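PDB 3WPU: beta-fructofuranosidase from Arthrobacter, which is a bacterial beta-fructofuranosidase of the levansucrase/invertase family, a member of the beta-fructosidase clan built on a beta-propeller. Local coordinates for residues D6-T11 against D287-T292; K510-K515 against A531-L536. All blocks are in the same frame, centred on the assembly; numbering follows the deposited sequence.

Both contacts lie at the periphery, on opposite sides of the chain's centre, with their own centres about 64 Å apart and no element in common. Contact 1 is a surface contact between two loops: the N-terminal run 6-11, ahead of strand 26-27, and the loop 287-292, which opens with a turn and lies between helices 278-281 and 293-297. Its chemistry is mixed, joining a carboxylate-to-backbone hydrogen bond, a bridging water and an aromatic ring over glycine. Contact 2 joins 510-515 to 531-536 within the C-terminal helices; it is partly buried, and aliphatic packing holds it. Contact 1 thus relies largely on side chains of one loop meeting the backbone of the other, contact 2 on branched side chains between helices.

Contact 1 (D6-T11 against D287-T292)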
ATOM      1  N   ASP A   6      -7.604 -30.921   7.036  1.00 19.22           N
ATOM      2  CA  ASP A   6      -6.506 -31.669   6.426  1.00 18.90           C
ATOM      3  C   ASP A   6      -6.139 -31.026   5.082  1.00 16.62           C
ATOM      4  O   ASP A   6      -6.993 -30.486   4.378  1.00 16.78           O
ATOM      5  CB  ASP A   6      -6.894 -33.128   6.203  1.00 21.09           C
ATOM      6  CG  ASP A   6      -7.071 -33.905   7.498  1.00 22.96           C
ATOM      7  OD1 ASP A   6      -6.534 -33.521   8.553  1.00 26.46           O
ATOM      8  OD2 ASP A   6      -7.765 -34.926   7.438  1.00 27.47           O
ATOM      9  N   GLY A   7      -4.857 -31.063   4.732  1.00 14.14           N
ATOM     10  CA  GLY A   7      -4.399 -30.470   3.502  1.00 12.48           C
ATOM     11  C   GLY A   7      -2.886 -30.560   3.454  1.00 12.36           C
ATOM     12  O   GLY A   7      -2.306 -31.099   4.388  1.00 12.06           O
ATOM     13  N   PRO A   8      -2.272 -30.013   2.394  1.00 12.27           N
ATOM     14  CA  PRO A   8      -0.813 -30.077   2.308  1.00 11.80           C
ATOM     15  C   PRO A   8      -0.162 -29.322   3.454  1.00 11.52           C
ATOM     16  O   PRO A   8      -0.718 -28.364   3.965  1.00 11.58           O
ATOM     17  CB  PRO A   8      -0.514 -29.373   0.976  1.00 11.87           C
ATOM     18  CG  PRO A   8      -1.662 -28.409   0.802  1.00 12.29           C
ATOM     19  CD  PRO A   8      -2.846 -29.150   1.343  1.00 12.37           C
ATOM     20  N   GLU A   9       1.053 -29.720   3.811  1.00 11.13           N
ATOM     21  CA  GLU A   9       1.833 -28.954   4.739  1.00 11.84           C
ATOM     22  C   GLU A   9       2.484 -27.778   3.995  1.00 11.16           C
ATOM     23  O   GLU A   9       2.701 -27.838   2.806  1.00 10.86           O
ATOM     24  CB  GLU A   9       2.875 -29.864   5.388  1.00 12.25           C
ATOM     25  CG  GLU A   9       2.197 -30.919   6.257  1.00 13.47           C
ATOM     26  CD  GLU A   9       3.152 -31.668   7.122  1.00 14.77           C
ATOM     27  OE1 GLU A   9       4.134 -31.037   7.570  1.00 15.59           O
ATOM     28  OE2 GLU A   9       2.907 -32.868   7.375  1.00 15.93           O
ATOM     29  N   PRO A  10       2.724 -26.668   4.704  1.00 11.21           N
ATOM     30  CA  PRO A  10       3.288 -25.487   4.088  1.00 10.86           C
ATOM     31  C   PRO A  10       4.766 -25.716   3.832  1.00 10.70           C
ATOM     32  O   PRO A  10       5.366 -26.595   4.444  1.00 11.10           O
ATOM     33  CB  PRO A  10       3.074 -24.395   5.138  1.00 10.72           C
ATOM     34  CG  PRO A  10       2.972 -25.118   6.419  1.00 11.07           C
ATOM     35  CD  PRO A  10       2.319 -26.421   6.095  1.00 11.12           C
ATOM     36  N   THR A  11       5.311 -24.918   2.927  1.00 10.51           N
ATOM     37  CA  THR A  11       6.704 -25.013   2.532  1.00 10.72           C
ATOM     38  C   THR A  11       7.552 -24.628   3.719  1.00 10.98           C
ATOM     39  O   THR A  11       7.184 -23.763   4.503  1.00 11.54           O
ATOM     40  CB  THR A  11       6.976 -24.059   1.340  1.00 10.56           C
ATOM     41  OG1 THR A  11       6.095 -24.392   0.260  1.00 10.55           O
ATOM     42  CG2 THR A  11       8.387 -24.171   0.852  1.00 10.71           C
ATOM     43  N   ASP A 287       4.312 -35.508   0.082  1.00 13.43           N
ATOM     44  CA  ASP A 287       3.045 -35.063   0.666  1.00 13.17           C
ATOM     45  C   ASP A 287       1.924 -35.626  -0.203  1.00 12.98           C
ATOM     46  O   ASP A 287       1.906 -35.368  -1.389  1.00 13.12           O
ATOM     47  CB  ASP A 287       3.002 -33.528   0.697  1.00 12.61           C
ATOM     48  CG  ASP A 287       1.868 -32.980   1.526  1.00 12.76           C
ATOM     49  OD1 ASP A 287       2.099 -32.001   2.248  1.00 13.15           O
ATOM     50  OD2 ASP A 287       0.757 -33.551   1.534  1.00 11.90           O
ATOM     51  N   PRO A 288       0.988 -36.385   0.391  1.00 13.94           N
ATOM     52  CA  PRO A 288      -0.124 -36.945  -0.395  1.00 13.87           C
ATOM     53  C   PRO A 288      -0.985 -35.881  -1.048  1.00 14.83           C
ATOM     54  O   PRO A 288      -1.699 -36.197  -2.005  1.00 14.06           O
ATOM     55  CB  PRO A 288      -0.943 -37.712   0.650  1.00 14.68           C
ATOM     56  CG  PRO A 288      -0.024 -37.959   1.766  1.00 15.09           C
ATOM     57  CD  PRO A 288       0.920 -36.813   1.792  1.00 14.39           C
ATOM     58  N   TYR A 289      -0.927 -34.647  -0.546  1.00 14.13           N
ATOM     59  CA  TYR A 289      -1.686 -33.536  -1.153  1.00 14.08           C
ATOM     60  C   TYR A 289      -0.929 -32.803  -2.266  1.00 14.04           C
ATOM     61  O   TYR A 289      -1.443 -31.844  -2.848  1.00 13.44           O
ATOM     62  CB  TYR A 289      -2.126 -32.537  -0.064  1.00 14.32           C
ATOM     63  CG  TYR A 289      -3.157 -33.109   0.864  1.00 15.31           C
ATOM     64  CD1 TYR A 289      -4.511 -33.052   0.553  1.00 16.55           C
ATOM     65  CD2 TYR A 289      -2.787 -33.753   2.030  1.00 16.24           C
ATOM     66  CE1 TYR A 289      -5.456 -33.595   1.390  1.00 17.87           C
ATOM     67  CE2 TYR A 289      -3.725 -34.300   2.876  1.00 16.99           C
ATOM     68  CZ  TYR A 289      -5.058 -34.212   2.552  1.00 17.99           C
ATOM     69  OH  TYR A 289      -5.998 -34.751   3.401  1.00 20.11           O
ATOM     70  N   ALA A 290       0.310 -33.201  -2.540  1.00 13.99           N
ATOM     71  CA  ALA A 290       1.092 -32.555  -3.586  1.00 14.06           C
ATOM     72  C   ALA A 290       0.427 -32.612  -4.957  1.00 14.46           C
ATOM     73  O   ALA A 290      -0.287 -33.584  -5.295  1.00 15.22           O
ATOM     74  CB  ALA A 290       2.486 -33.164  -3.641  1.00 14.24           C
ATOM     75  N   GLU A 291       0.633 -31.553  -5.736  1.00 14.18           N
ATOM     76  CA  GLU A 291       0.212 -31.502  -7.139  1.00 14.94           C
ATOM     77  C   GLU A 291       1.413 -31.764  -8.006  1.00 15.79           C
ATOM     78  O   GLU A 291       2.549 -31.603  -7.563  1.00 16.50           O
ATOM     79  CB  GLU A 291      -0.323 -30.116  -7.508  1.00 14.52           C
ATOM     80  CG  GLU A 291      -1.450 -29.608  -6.635  1.00 14.28           C
ATOM     81  CD  GLU A 291      -1.719 -28.149  -6.904  1.00 13.74           C
ATOM     82  OE1 GLU A 291      -0.899 -27.300  -6.471  1.00 12.88           O
ATOM     83  OE2 GLU A 291      -2.768 -27.845  -7.514  1.00 14.96           O
ATOM     84  N   THR A 292       1.186 -32.147  -9.255  1.00 16.73           N
ATOM     85  CA  THR A 292       2.305 -32.272 -10.171  1.00 17.42           C
ATOM     86  C   THR A 292       2.512 -30.971 -10.940  1.00 16.71           C
ATOM     87  O   THR A 292       1.557 -30.225 -11.189  1.00 15.63           O
ATOM     88  CB  THR A 292       2.136 -33.447 -11.160  1.00 17.84           C
ATOM     89  OG1 THR A 292       1.129 -33.133 -12.139  1.00 17.41           O
ATOM     90  CG2 THR A 292       1.750 -34.714 -10.408  1.00 18.54           C
TER
HETATM   91  O   HOH W   1       3.616 -29.970   1.259  1.00 11.74           O
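Asp287 holds its CG anti to the backbone N (chi1 -168°), which carries the carboxylate across to Glu9, while Tyr289, its CG anti to the carbonyl carbon (chi1 -68°), turns a face of its ring to Gly7. Both side chains spring from a type I beta turn, Asp287 to Ala290, with an Asx turn at its start: Asp287 OD2 accepts from Tyr289 N at 2.9 Å. The other oxygen faces the N-terminal segment, where Glu9 N donates to the syn lone pair of Asp287 OD1, 3.0 Å away and nearly straight (166°). One carboxylate therefore fastens its own turn with one oxygen and the N-terminal loop with the other. A water adds a second link, donating to both Asp287 OD1 and Glu9 O.

Pro8 packs crosswise on the tyrosine, with its CB 3.7 Å from Tyr289 CB. Beyond this pair, Pro8 also touches Arg34 of helix 30-38, and Tyr289 O accepts from the same arginine, so both loops are tied to that helix. Further out, the tyrosine hydroxyl lies near Asp6, OH to CB 3.4 Å. Gly7 makes a CH-pi contact, its CA 3.7 Å from the Tyr289 ring centroid and almost exactly on the ring normal.

Contact 2 (K510-K515 against A531-L536); sequences KILGSK and ALIEKL
Ile511 meets Leu536 near the end of helix 502-512, its CG2 coming within 3.6 Å of Leu536 CD2. The two side chains cross at a slant, and it is the branch anti to the backbone N of Ile511, CG2, that meets this methyl. The neighbouring Leu512 is buried and touches three residues of 531-536. It reaches toward Leu536 tip to tip, with Leu512 CG 3.5 Å from Leu536 CD2. Its CD2 is equally close to Leu532 CD1, also at 3.5 Å, where the two leucines run past each other in opposite directions; both pairs are tighter than usual van der Waals contact. The remaining methyl, Leu512 CD1, rests 3.9 Å from Ile533 CG1.

At Gly513 the chain leaves helical geometry with positive phi (52°), turning away from helix 502-512 and on toward the next helix. Lys515 then bends at chi3 and chi4 and lays its aliphatic part across Leu532 at about a right angle, CD to CD1 4.1 Å. Its carbonyl oxygen lies 3.8 Å from Ile533 CD1, while Ile533 also packs on Phe516 and Tyr519 of helix 514-520.

Leu532 and Ile533 sit side by side on helix 527-539, and Leu536 follows one turn later, its N bonded to Leu532 O. The arrangement is helix-helix packing through leucine and isoleucine, joining helices 502-512 and 527-539 of the helical C-terminal region.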
ATOM      1  N   LYS A 510       3.796  24.382  24.270  1.00 31.23           N
ATOM      2  CA  LYS A 510       3.496  24.913  25.599  1.00 33.62           C
ATOM      3  C   LYS A 510       4.504  25.996  25.996  1.00 31.65           C
ATOM      4  O   LYS A 510       4.116  27.076  26.435  1.00 32.66           O
ATOM      5  CB  LYS A 510       3.468  23.779  26.640  1.00 37.09           C
ATOM      6  CG  LYS A 510       2.112  23.084  26.777  1.00 39.91           C
ATOM      7  CD  LYS A 510       1.304  23.593  27.972  1.00 43.41           C
ATOM      8  CE  LYS A 510       0.989  25.087  27.904  1.00 45.08           C
ATOM      9  NZ  LYS A 510       0.490  25.621  29.206  1.00 46.36           N
ATOM     10  N   ILE A 511       5.790  25.702  25.819  1.00 30.24           N
ATOM     11  CA  ILE A 511       6.872  26.644  26.138  1.00 29.67           C
ATOM     12  C   ILE A 511       6.813  27.942  25.323  1.00 30.80           C
ATOM     13  O   ILE A 511       6.999  29.040  25.876  1.00 29.25           O
ATOM     14  CB  ILE A 511       8.257  25.993  25.926  1.00 30.53           C
ATOM     15  CG1 ILE A 511       8.477  24.871  26.944  1.00 30.95           C
ATOM     16  CG2 ILE A 511       9.371  27.032  26.044  1.00 31.47           C
ATOM     17  CD1 ILE A 511       9.667  23.993  26.643  1.00 31.68           C
ATOM     18  N   LEU A 512       6.564  27.830  24.015  1.00 30.10           N
ATOM     19  CA  LEU A 512       6.586  29.001  23.134  1.00 30.70           C
ATOM     20  C   LEU A 512       5.267  29.770  23.109  1.00 31.08           C
ATOM     21  O   LEU A 512       5.258  30.980  22.891  1.00 31.15           O
ATOM     22  CB  LEU A 512       6.976  28.603  21.707  1.00 30.58           C
ATOM     23  CG  LEU A 512       8.346  27.954  21.553  1.00 30.80           C
ATOM     24  CD1 LEU A 512       8.521  27.423  20.133  1.00 30.41           C
ATOM     25  CD2 LEU A 512       9.470  28.921  21.917  1.00 32.11           C
ATOM     26  N   GLY A 513       4.160  29.075  23.323  1.00 31.60           N
ATOM     27  CA  GLY A 513       2.852  29.692  23.236  1.00 32.69           C
ATOM     28  C   GLY A 513       2.642  30.449  21.941  1.00 33.77           C
ATOM     29  O   GLY A 513       2.955  29.949  20.855  1.00 32.56           O
ATOM     30  N   SER A 514       2.144  31.677  22.064  1.00 34.26           N
ATOM     31  CA  SER A 514       1.654  32.457  20.926  1.00 34.12           C
ATOM     32  C   SER A 514       2.715  32.815  19.884  1.00 33.44           C
ATOM     33  O   SER A 514       2.396  32.929  18.701  1.00 33.82           O
ATOM     34  CB  SER A 514       1.023  33.748  21.445  1.00 36.74           C
ATOM     35  OG  SER A 514       1.996  34.514  22.147  1.00 36.88           O
ATOM     36  N   LYS A 515       3.966  33.009  20.303  1.00 33.21           N
ATOM     37  CA  LYS A 515       5.022  33.365  19.339  1.00 33.25           C
ATOM     38  C   LYS A 515       5.268  32.248  18.294  1.00 31.37           C
ATOM     39  O   LYS A 515       5.685  32.529  17.161  1.00 30.33           O
ATOM     40  CB  LYS A 515       6.325  33.810  20.035  1.00 34.59           C
ATOM     41  CG  LYS A 515       6.903  32.855  21.062  1.00 35.31           C
ATOM     42  CD  LYS A 515       8.320  33.251  21.466  1.00 36.09           C
ATOM     43  CE  LYS A 515       8.345  34.376  22.492  1.00 36.62           C
ATOM     44  NZ  LYS A 515       8.027  33.885  23.858  1.00 37.32           N
ATOM     45  N   ALA A 531      15.291  33.141  16.659  1.00 19.64           N
ATOM     46  CA  ALA A 531      16.400  32.463  17.307  1.00 20.05           C
ATOM     47  C   ALA A 531      15.964  31.535  18.423  1.00 20.40           C
ATOM     48  O   ALA A 531      16.501  30.433  18.584  1.00 20.06           O
ATOM     49  CB  ALA A 531      17.385  33.494  17.850  1.00 20.11           C
ATOM     50  N   LEU A 532      14.989  31.953  19.222  1.00 21.52           N
ATOM     51  CA  LEU A 532      14.634  31.151  20.364  1.00 23.42           C
ATOM     52  C   LEU A 532      13.789  29.945  19.950  1.00 23.50           C
ATOM     53  O   LEU A 532      13.891  28.883  20.556  1.00 22.83           O
ATOM     54  CB  LEU A 532      13.999  32.009  21.457  1.00 27.13           C
ATOM     55  CG  LEU A 532      12.534  32.404  21.545  1.00 29.60           C
ATOM     56  CD1 LEU A 532      11.812  31.425  22.453  1.00 30.14           C
ATOM     57  CD2 LEU A 532      12.443  33.820  22.135  1.00 30.94           C
ATOM     58  N   ILE A 533      12.995  30.104  18.892  1.00 22.66           N
ATOM     59  CA  ILE A 533      12.238  28.979  18.343  1.00 23.29           C
ATOM     60  C   ILE A 533      13.201  27.935  17.778  1.00 24.43           C
ATOM     61  O   ILE A 533      13.084  26.751  18.092  1.00 23.69           O
ATOM     62  CB  ILE A 533      11.222  29.439  17.277  1.00 23.14           C
ATOM     63  CG1 ILE A 533      10.117  30.256  17.947  1.00 24.09           C
ATOM     64  CG2 ILE A 533      10.651  28.241  16.527  1.00 23.43           C
ATOM     65  CD1 ILE A 533       9.151  30.886  16.972  1.00 22.86           C
ATOM     66  N   GLU A 534      14.170  28.377  16.974  1.00 25.41           N
ATOM     67  CA  GLU A 534      15.142  27.456  16.359  1.00 27.29           C
ATOM     68  C   GLU A 534      16.011  26.745  17.390  1.00 28.01           C
ATOM     69  O   GLU A 534      16.366  25.585  17.206  1.00 27.62           O
ATOM     70  CB  GLU A 534      16.032  28.181  15.344  1.00 28.92           C
ATOM     71  CG  GLU A 534      15.318  28.655  14.092  1.00 30.56           C
ATOM     72  CD  GLU A 534      16.204  29.502  13.194  1.00 32.27           C
ATOM     73  OE1 GLU A 534      17.409  29.666  13.492  1.00 36.57           O
ATOM     74  OE2 GLU A 534      15.697  30.009  12.183  1.00 34.98           O
ATOM     75  N   LYS A 535      16.356  27.431  18.477  1.00 27.99           N
ATOM     76  CA  LYS A 535      17.121  26.802  19.554  1.00 28.73           C
ATOM     77  C   LYS A 535      16.311  25.703  20.252  1.00 28.30           C
ATOM     78  O   LYS A 535      16.824  24.618  20.535  1.00 26.31           O
ATOM     79  CB  LYS A 535      17.589  27.857  20.567  1.00 30.10           C
ATOM     80  CG  LYS A 535      17.951  27.296  21.929  1.00 32.87           C
ATOM     81  CD  LYS A 535      17.958  28.388  22.988  1.00 37.51           C
ATOM     82  CE  LYS A 535      16.999  28.047  24.131  1.00 41.12           C
ATOM     83  NZ  LYS A 535      17.315  26.779  24.843  1.00 41.77           N
ATOM     84  N   LEU A 536      15.045  25.985  20.537  1.00 27.60           N
ATOM     85  CA  LEU A 536      14.196  25.021  21.229  1.00 28.73           C
ATOM     86  C   LEU A 536      13.966  23.801  20.332  1.00 28.07           C
ATOM     87  O   LEU A 536      14.004  22.663  20.793  1.00 27.91           O
ATOM     88  CB  LEU A 536      12.869  25.673  21.633  1.00 29.10           C
ATOM     89  CG  LEU A 536      11.972  24.954  22.642  1.00 32.01           C
ATOM     90  CD1 LEU A 536      12.687  24.622  23.948  1.00 32.59           C
ATOM     91  CD2 LEU A 536      10.750  25.813  22.912  1.00 33.46           C
TER